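Local coordinates for PvdO (Pseudomonas aeruginosa, PDB 5HHA), which takes part in maturation of the pyoverdine chromophore in the periplasm, binds calcium and may act as an oxidase of the formylglycine-generating enzyme family, at residues V127-N132 against Y218-D223. Residues are numbered along the deposited sequence; the frame is centred on the assembly and turned at random.
Sequences VCVDYN and YEWVAD
Two hydrogen bonds, each ending on a backbone carbonyl, tie W220 and A222 to the loop before helix 131-145 and to its first turn. The indole NE1 of W220 gives its proton to V129 O at 2.9 Å; the oxygen lies near the indole plane, but the N-H approaches from above the carbonyl plane, and the bond bends to 154° at the hydrogen. In the other direction, Y131 OH donates to A222 O at 2.6 Å, in the carbonyl plane and on a lone pair.

Between these bonds Y131 packs on W220 through its backbone, its CB and the edge of its phenol. The backbone N of Y131 lies over one face of the indole, toward the rim, and Y131 CB sits 4.1 Å above the centroid of the six-membered ring of W220, a CH-pi contact almost along the ring normal. With CG anti to the backbone N (chi1 179°), the phenol reaches past the indole rim toward A222, its CD2 edge 4.0 Å from W220 CE3.

D130 N-caps the helix through OD1 to D133 N. Away from the calcium site, the contact seats this helix start against strand 218-221, which runs between strands 247-251 and 278-285; V247, I249 and I278 pack against W220 too.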
# COMPACT_ATOMS: atom_id res chain seq x y z
N VAL A 127 5.47 -3.41 9.55
CA VAL A 127 6.17 -2.15 9.30
C VAL A 127 7.67 -2.39 9.57
O VAL A 127 8.10 -3.53 9.81
CB VAL A 127 5.61 -1.03 10.20
CG1 VAL A 127 4.18 -0.68 9.80
CG2 VAL A 127 5.70 -1.39 11.70
N CYS A 128 8.46 -1.32 9.52
CA CYS A 128 9.87 -1.40 9.90
C CYS A 128 10.64 -2.31 8.96
O CYS A 128 11.61 -2.95 9.37
CB CYS A 128 10.02 -1.79 11.37
SG CYS A 128 9.46 -0.50 12.49
N VAL A 129 10.21 -2.30 7.70
CA VAL A 129 10.83 -3.00 6.59
C VAL A 129 11.25 -2.01 5.50
O VAL A 129 10.56 -1.02 5.23
CB VAL A 129 9.86 -4.04 5.97
CG1 VAL A 129 9.71 -5.26 6.87
CG2 VAL A 129 8.50 -3.41 5.63
N ASP A 130 12.40 -2.26 4.88
CA ASP A 130 12.81 -1.43 3.75
C ASP A 130 12.36 -2.07 2.44
O ASP A 130 11.72 -3.10 2.39
CB ASP A 130 14.32 -1.03 3.77
CG ASP A 130 15.27 -2.14 3.37
OD1 ASP A 130 14.84 -3.24 3.03
OD2 ASP A 130 16.51 -1.88 3.38
N TYR A 131 12.71 -1.40 1.36
CA TYR A 131 12.26 -1.81 0.03
C TYR A 131 12.76 -3.22 -0.32
O TYR A 131 12.01 -4.06 -0.78
CB TYR A 131 12.77 -0.77 -0.96
CG TYR A 131 12.48 -0.94 -2.44
CD1 TYR A 131 13.35 -1.65 -3.25
CD2 TYR A 131 11.43 -0.27 -3.04
CE1 TYR A 131 13.16 -1.73 -4.63
CE2 TYR A 131 11.23 -0.34 -4.43
CZ TYR A 131 12.10 -1.08 -5.21
OH TYR A 131 11.95 -1.14 -6.59
N ASN A 132 14.04 -3.46 -0.08
CA ASN A 132 14.62 -4.77 -0.34
C ASN A 132 14.03 -5.87 0.53
O ASN A 132 13.86 -7.01 0.08
CB ASN A 132 16.14 -4.72 -0.14
CG ASN A 132 16.84 -5.92 -0.71
OD1 ASN A 132 16.91 -6.08 -1.93
ND2 ASN A 132 17.36 -6.76 0.16
N TYR A 218 1.55 3.93 5.05
CA TYR A 218 2.08 3.99 3.68
C TYR A 218 2.54 2.61 3.25
O TYR A 218 2.74 1.72 4.10
CB TYR A 218 3.28 4.94 3.64
CG TYR A 218 2.93 6.38 3.32
CD1 TYR A 218 2.89 6.81 2.00
CD2 TYR A 218 2.66 7.31 4.33
CE1 TYR A 218 2.61 8.13 1.68
CE2 TYR A 218 2.38 8.64 4.01
CZ TYR A 218 2.34 9.03 2.67
OH TYR A 218 2.10 10.35 2.28
N GLU A 219 2.76 2.44 1.96
CA GLU A 219 3.16 1.16 1.39
C GLU A 219 4.25 1.36 0.36
O GLU A 219 4.13 2.22 -0.52
CB GLU A 219 2.00 0.51 0.65
CG GLU A 219 0.84 0.12 1.56
CD GLU A 219 -0.42 -0.20 0.78
OE1 GLU A 219 -0.32 -0.46 -0.44
OE2 GLU A 219 -1.51 -0.20 1.40
N TRP A 220 5.27 0.51 0.41
CA TRP A 220 6.22 0.45 -0.68
C TRP A 220 5.54 0.01 -1.98
O TRP A 220 4.69 -0.88 -1.97
CB TRP A 220 7.31 -0.57 -0.38
CG TRP A 220 8.19 -0.23 0.76
CD1 TRP A 220 8.18 -0.84 1.98
CD2 TRP A 220 9.22 0.78 0.82
NE1 TRP A 220 9.15 -0.27 2.78
CE2 TRP A 220 9.78 0.72 2.10
CE3 TRP A 220 9.70 1.74 -0.09
CZ2 TRP A 220 10.82 1.55 2.50
CZ3 TRP A 220 10.73 2.56 0.31
CH2 TRP A 220 11.27 2.47 1.60
N VAL A 221 5.95 0.64 -3.08
CA VAL A 221 5.68 0.12 -4.43
C VAL A 221 7.03 0.10 -5.16
O VAL A 221 8.01 0.64 -4.70
CB VAL A 221 4.61 0.92 -5.19
CG1 VAL A 221 3.28 0.90 -4.43
CG2 VAL A 221 5.05 2.34 -5.43
N ALA A 222 7.06 -0.52 -6.35
CA ALA A 222 8.34 -0.80 -6.98
C ALA A 222 8.98 0.43 -7.60
O ALA A 222 10.21 0.51 -7.69
CB ALA A 222 8.20 -1.87 -8.07
N ASP A 223 8.17 1.36 -8.09
CA ASP A 223 8.61 2.42 -8.98
C ASP A 223 9.68 3.30 -8.38
O ASP A 223 9.64 3.66 -7.20
CB ASP A 223 7.44 3.34 -9.38
CG ASP A 223 6.28 2.60 -9.99
OD1 ASP A 223 5.86 1.57 -9.43
OD2 ASP A 223 5.78 3.07 -11.05